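Local coordinates for beta-glycosidase (Bacteroides caccae, PDB 6T2R), which probably acts as an endo-beta-galactosidase (O-glycanase) of glycoside hydrolase family 16, cutting within mucin O-glycans, at residues 31-36 with 103-108; 155-160 with 238-243. All coordinates share one frame; numbering follows the deposited sequence.

Contact 1: 31-36 with 103-108. With SO4 (sulfate ion), chain B.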
loop_
_atom_site.group_PDB
_atom_site.type_symbol
_atom_site.label_atom_id
_atom_site.label_comp_id
_atom_site.label_asym_id
_atom_site.label_seq_id
_atom_site.Cartn_x
_atom_site.Cartn_y
_atom_site.Cartn_z
ATOM N N LEU A 31 13.374 8.826 -11.838
ATOM C CA LEU A 31 12.367 7.751 -12.075
ATOM C C LEU A 31 13.115 6.506 -12.549
ATOM O O LEU A 31 13.732 6.575 -13.593
ATOM C CB LEU A 31 11.316 8.209 -13.098
ATOM C CG LEU A 31 10.179 7.208 -13.341
ATOM C CD1 LEU A 31 9.290 7.071 -12.112
ATOM C CD2 LEU A 31 9.337 7.624 -14.526
ATOM N N VAL A 32 13.154 5.450 -11.739
ATOM C CA VAL A 32 13.874 4.170 -12.040
ATOM C C VAL A 32 12.844 3.136 -12.544
ATOM O O VAL A 32 13.261 2.207 -13.238
ATOM C CB VAL A 32 14.656 3.613 -10.827
ATOM C CG1 VAL A 32 15.791 4.547 -10.399
ATOM C CG2 VAL A 32 13.741 3.266 -9.631
ATOM N N TRP A 33 11.548 3.292 -12.231
ATOM C CA TRP A 33 10.494 2.335 -12.653
ATOM C C TRP A 33 9.107 2.964 -12.524
ATOM O O TRP A 33 8.888 3.758 -11.587
ATOM C CB TRP A 33 10.620 1.050 -11.837
ATOM C CG TRP A 33 9.596 0.033 -12.216
ATOM C CD1 TRP A 33 9.665 -0.856 -13.253
ATOM C CD2 TRP A 33 8.311 -0.172 -11.610
ATOM N NE1 TRP A 33 8.515 -1.612 -13.320
ATOM C CE2 TRP A 33 7.661 -1.208 -12.332
ATOM C CE3 TRP A 33 7.634 0.424 -10.551
ATOM C CZ2 TRP A 33 6.406 -1.691 -11.978
ATOM C CZ3 TRP A 33 6.399 -0.057 -10.201
ATOM C CH2 TRP A 33 5.784 -1.091 -10.907
ATOM N N GLU A 34 8.220 2.650 -13.467
ATOM C CA GLU A 34 6.814 3.055 -13.394
ATOM C C GLU A 34 5.915 1.969 -13.999
ATOM O O GLU A 34 6.348 1.189 -14.833
ATOM C CB GLU A 34 6.639 4.424 -14.054
ATOM C CG GLU A 34 6.654 4.405 -15.577
ATOM C CD GLU A 34 6.548 5.787 -16.199
ATOM O OE1 GLU A 34 5.836 6.650 -15.650
ATOM O OE2 GLU A 34 7.220 6.004 -17.195
ATOM N N ASP A 35 4.664 1.972 -13.580
ATOM C CA ASP A 35 3.583 1.233 -14.257
ATOM C C ASP A 35 2.402 2.192 -14.464
ATOM O O ASP A 35 1.878 2.689 -13.454
ATOM C CB ASP A 35 3.234 -0.003 -13.442
ATOM C CG ASP A 35 2.384 -0.968 -14.232
ATOM O OD1 ASP A 35 1.795 -0.498 -15.214
ATOM O OD2 ASP A 35 2.330 -2.178 -13.849
ATOM N N ASN A 36 1.995 2.421 -15.724
ATOM C CA ASN A 36 0.837 3.278 -16.095
ATOM C C ASN A 36 -0.409 2.452 -16.389
ATOM O O ASN A 36 -1.403 3.060 -16.861
ATOM C CB ASN A 36 1.136 4.168 -17.295
ATOM C CG ASN A 36 1.981 5.335 -16.854
ATOM O OD1 ASN A 36 1.584 6.097 -15.972
ATOM N ND2 ASN A 36 3.170 5.428 -17.413
ATOM N N ARG A 103 8.641 -8.088 -8.171
ATOM C CA ARG A 103 9.425 -6.842 -8.174
ATOM C C ARG A 103 9.691 -6.373 -6.733
ATOM O O ARG A 103 8.739 -6.188 -5.936
ATOM C CB ARG A 103 8.759 -5.755 -9.021
ATOM C CG ARG A 103 9.512 -4.437 -8.860
ATOM C CD ARG A 103 9.124 -3.414 -9.887
ATOM N NE ARG A 103 9.649 -3.833 -11.169
ATOM C CZ ARG A 103 10.831 -3.475 -11.668
ATOM N NH1 ARG A 103 11.620 -2.661 -10.989
ATOM N NH2 ARG A 103 11.219 -3.928 -12.855
ATOM N N ALA A 104 10.952 -6.133 -6.444
ATOM C CA ALA A 104 11.446 -5.656 -5.136
ATOM C C ALA A 104 11.681 -4.152 -5.231
ATOM O O ALA A 104 12.281 -3.733 -6.197
ATOM C CB ALA A 104 12.718 -6.389 -4.787
ATOM N N PHE A 105 11.256 -3.390 -4.236
ATOM C CA PHE A 105 11.627 -1.970 -4.101
ATOM C C PHE A 105 12.732 -1.859 -3.052
ATOM O O PHE A 105 12.502 -2.350 -1.940
ATOM C CB PHE A 105 10.377 -1.172 -3.773
ATOM C CG PHE A 105 9.340 -1.305 -4.857
ATOM C CD1 PHE A 105 8.511 -2.413 -4.910
ATOM C CD2 PHE A 105 9.212 -0.333 -5.835
ATOM C CE1 PHE A 105 7.588 -2.567 -5.929
ATOM C CE2 PHE A 105 8.247 -0.455 -6.824
ATOM C CZ PHE A 105 7.461 -1.590 -6.882
ATOM N N HIS A 106 13.891 -1.309 -3.439
ATOM C CA HIS A 106 15.058 -1.029 -2.565
ATOM C C HIS A 106 14.982 0.433 -2.141
ATOM O O HIS A 106 15.542 1.290 -2.838
ATOM C CB HIS A 106 16.372 -1.358 -3.305
ATOM C CG HIS A 106 16.454 -2.789 -3.722
ATOM N ND1 HIS A 106 15.805 -3.284 -4.878
ATOM C CD2 HIS A 106 17.046 -3.842 -3.139
ATOM C CE1 HIS A 106 16.021 -4.577 -4.969
ATOM N NE2 HIS A 106 16.763 -4.944 -3.912
ATOM N N GLY A 107 14.225 0.700 -1.089
ATOM C CA GLY A 107 13.986 2.054 -0.573
ATOM C C GLY A 107 13.528 3.001 -1.669
ATOM O O GLY A 107 12.697 2.608 -2.480
ATOM N N GLY A 108 14.079 4.209 -1.700
ATOM C CA GLY A 108 13.633 5.278 -2.601
ATOM C C GLY A 108 12.243 5.772 -2.248
ATOM O O GLY A 108 11.798 5.588 -1.088
HETATM S S SO4 B . 15.028 -0.261 -7.214
HETATM O O1 SO4 B . 14.143 -0.173 -6.054
HETATM O O2 SO4 B . 14.235 -0.301 -8.431
HETATM O O3 SO4 B . 15.796 -1.461 -7.114
HETATM O O4 SO4 B . 15.877 0.904 -7.254
#

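Contact 2: 155-160 with 238-243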
loop_
_atom_site.group_PDB
_atom_site.type_symbol
_atom_site.label_atom_id
_atom_site.label_comp_id
_atom_site.label_asym_id
_atom_site.label_seq_id
_atom_site.Cartn_x
_atom_site.Cartn_y
_atom_site.Cartn_z
ATOM N N ILE A 155 -10.110 11.895 4.984
ATOM C CA ILE A 155 -8.686 11.785 5.427
ATOM C C ILE A 155 -8.200 10.371 5.126
ATOM O O ILE A 155 -9.051 9.481 5.000
ATOM C CB ILE A 155 -8.564 12.066 6.923
ATOM C CG1 ILE A 155 -9.445 11.079 7.700
ATOM C CG2 ILE A 155 -8.847 13.546 7.210
ATOM C CD1 ILE A 155 -9.082 10.885 9.159
ATOM N N VAL A 156 -6.885 10.186 5.072
ATOM C CA VAL A 156 -6.267 8.837 4.996
ATOM C C VAL A 156 -5.299 8.722 6.165
ATOM O O VAL A 156 -4.808 9.761 6.654
ATOM C CB VAL A 156 -5.546 8.574 3.666
ATOM C CG1 VAL A 156 -6.490 8.634 2.479
ATOM C CG2 VAL A 156 -4.352 9.499 3.487
ATOM N N TYR A 157 -5.036 7.489 6.556
ATOM C CA TYR A 157 -3.993 7.107 7.534
ATOM C C TYR A 157 -2.742 6.729 6.743
ATOM O O TYR A 157 -2.829 5.953 5.762
ATOM C CB TYR A 157 -4.488 5.956 8.405
ATOM C CG TYR A 157 -5.681 6.288 9.271
ATOM C CD1 TYR A 157 -6.949 6.443 8.723
ATOM C CD2 TYR A 157 -5.556 6.406 10.640
ATOM C CE1 TYR A 157 -8.051 6.739 9.505
ATOM C CE2 TYR A 157 -6.655 6.689 11.440
ATOM C CZ TYR A 157 -7.902 6.855 10.870
ATOM O OH TYR A 157 -8.978 7.141 11.645
ATOM N N GLN A 158 -1.606 7.222 7.203
ATOM C CA GLN A 158 -0.293 6.648 6.863
ATOM C C GLN A 158 0.332 6.143 8.178
ATOM O O GLN A 158 0.205 6.854 9.216
ATOM C CB GLN A 158 0.501 7.704 6.099
ATOM C CG GLN A 158 -0.182 8.127 4.787
ATOM C CD GLN A 158 0.666 9.093 3.990
ATOM O OE1 GLN A 158 0.874 10.238 4.418
ATOM N NE2 GLN A 158 1.183 8.636 2.852
ATOM N N THR A 159 0.938 4.948 8.168
ATOM C CA THR A 159 1.309 4.213 9.408
ATOM C C THR A 159 2.476 3.265 9.163
ATOM O O THR A 159 2.671 2.865 8.015
ATOM C CB THR A 159 0.157 3.359 9.936
ATOM O OG1 THR A 159 -1.063 4.055 9.734
ATOM C CG2 THR A 159 0.299 3.081 11.414
ATOM N N VAL A 160 3.245 2.982 10.215
ATOM C CA VAL A 160 4.262 1.892 10.244
ATOM C C VAL A 160 3.844 0.963 11.371
ATOM O O VAL A 160 3.256 1.438 12.351
ATOM C CB VAL A 160 5.731 2.356 10.410
ATOM C CG1 VAL A 160 6.135 3.344 9.339
ATOM C CG2 VAL A 160 6.029 2.966 11.775
ATOM N N GLY A 238 -13.897 -5.486 9.047
ATOM C CA GLY A 238 -12.884 -5.774 10.077
ATOM C C GLY A 238 -13.169 -4.936 11.309
ATOM O O GLY A 238 -14.101 -4.096 11.276
ATOM N N SER A 239 -12.393 -5.131 12.371
ATOM C CA SER A 239 -12.713 -4.520 13.678
ATOM C C SER A 239 -12.448 -3.028 13.555
ATOM O O SER A 239 -13.197 -2.273 14.147
ATOM C CB SER A 239 -11.944 -5.160 14.814
ATOM O OG SER A 239 -10.679 -5.600 14.360
ATOM N N TRP A 240 -11.444 -2.630 12.777
ATOM C CA TRP A 240 -11.051 -1.202 12.650
ATOM C C TRP A 240 -12.109 -0.420 11.852
ATOM O O TRP A 240 -12.579 0.639 12.314
ATOM C CB TRP A 240 -9.646 -1.078 12.043
ATOM C CG TRP A 240 -9.153 0.332 11.985
ATOM C CD1 TRP A 240 -9.494 1.338 12.835
ATOM C CD2 TRP A 240 -8.225 0.898 11.041
ATOM N NE1 TRP A 240 -8.848 2.492 12.484
ATOM C CE2 TRP A 240 -8.057 2.252 11.392
ATOM C CE3 TRP A 240 -7.543 0.404 9.917
ATOM C CZ2 TRP A 240 -7.232 3.111 10.675
ATOM C CZ3 TRP A 240 -6.689 1.239 9.226
ATOM C CH2 TRP A 240 -6.540 2.578 9.600
ATOM N N VAL A 241 -12.494 -0.904 10.683
ATOM C CA VAL A 241 -13.340 -0.084 9.763
ATOM C C VAL A 241 -14.811 -0.160 10.191
ATOM O O VAL A 241 -15.539 0.806 9.948
ATOM C CB VAL A 241 -13.140 -0.523 8.306
ATOM C CG1 VAL A 241 -13.672 -1.933 8.057
ATOM C CG2 VAL A 241 -13.721 0.505 7.350
ATOM N N GLY A 242 -15.225 -1.255 10.825
ATOM C CA GLY A 242 -16.619 -1.423 11.275
ATOM C C GLY A 242 -17.382 -2.243 10.257
ATOM O O GLY A 242 -16.737 -2.884 9.373
ATOM N N THR A 243 -18.704 -2.241 10.344
ATOM C CA THR A 243 -19.540 -3.177 9.551
ATOM C C THR A 243 -19.638 -2.665 8.117
ATOM O O THR A 243 -19.644 -1.453 7.889
ATOM C CB THR A 243 -20.934 -3.376 10.165
ATOM O OG1 THR A 243 -21.507 -2.079 10.361
ATOM C CG2 THR A 243 -20.908 -4.145 11.473
#

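Contact 1: 31-36 with 103-108
Trp33 gives one face of its indole to Arg103, while Phe105 comes in from the same side at the CZ3 rim of the benzo ring. The guanidinium of Arg103 lies flat on the pyrrole part, the planes only 12° apart, with CZ 3.5 Å from the centroid of the five-membered ring, a cation-pi stack. Further back along the arginine, CD sits over the six-membered ring, 3.7 Å from its centroid, so a CH-pi contact continues the stack across the whole indole. The extended chain bends at chi3 (-71°), which carries NE and CZ across the indole, and the turn about CD-NE then lays the guanidinium flat. Arg103 NE comes to 3.3 Å from Trp33 NE1, but both are donors and the closeness reflects stacking alone.

Phe105 turns its edge to that rim: its CZ is 3.8 Å from Trp33 CZ3, and the planes stand at 76° in an offset edge-to-face pair. Phe105 also meets His260 edge-to-face, linking the pair to strand 251-263.

Beside this cluster a sulfate, probably from the crystallisation liquor, accepts hydrogen bonds from His106 N to O1 (2.9 Å) and from His106 ND1 to O3 (2.9 Å), while His260 and Gln262 bind it as well. The Arg103 guanidinium turns an edge toward O2 without bonding to it.

Val32 and Trp33 form a classic beta bulge against His260 where strand 29-35 pairs with 251-263. The contact thus joins strand 29-35 to the loop between strands 92-98 and 108-116, within the beta-sandwich (jelly-roll) fold of family 16.

Contact 2: 155-160 with 238-243
Trp240 drives the outer edge of its benzo ring into the face of Tyr157, and this single aromatic pair makes up essentially the whole contact. CZ2 of the indole stands 3.5 Å above the plane of the phenol ring, over its centre, and is almost equally distant from the ring carbons, with 3.7 Å to Tyr157 CD2. Its neighbour CH2 sits toward the root of the side chain, 3.8 Å from Tyr157 CG. With nearly perpendicular planes and the six-membered rings 4.9 Å apart between centroids, the pair is a T-shaped stack in which tryptophan supplies the edge.

The two conformations are complementary. In Trp240, CG is trans to the backbone N (chi1 -176°), which sends the indole out from its loop toward strand 155-161, and chi2 of 29° turns the CZ2-CH2 edge forward. Tyr157 instead has CG anti to the carbonyl carbon (chi1 -64°), and the ring's rotation about CB-CG turns its face to the incoming indole.

Residues 239-241 have helical backbone angles, and a bond from Gly242 N to Gly238 O (3.1 Å) closes the turn that carries the indole. Trp240 also rests on Leu150 and Glu148, and the backbone of Tyr157 pairs with that of Glu148. This glutamate ends an E-x-D-x-x-E sequence characteristic of family 16, so the contact probably lies beside the catalytic cleft. Trp240 touches a crystal neighbour too, which may influence its pose.

Chemically, the weakly positive ring hydrogens of the tryptophan would meet the pi cloud of the tyrosine. Dispersion and this weak attraction of C-H edge for pi face account for the association, which depends on the near-perpendicular setting of the rings, with no polar bond between the segments to fix it.

How the contacts relate
The two contacts lie on opposite sides of the chain's centre, about 26 Å apart between centres, and do not touch. Both join a strand to a loop, and in each a tryptophan takes part in an aromatic pair, but the roles differ: the strand tryptophan of contact 1 takes a guanidinium on its face and the edge of a phenylalanine at its rim, whereas the loop tryptophan of contact 2 gives its edge. Contact 1 is partly buried, adds a charged guanidinium stack and includes the buried Phe105. Contact 2 is a smaller surface contact, purely aromatic. They share no strand, although the loop of residues 238-243 leads into strand 251-263, against which strand 29-35 of contact 1 pairs.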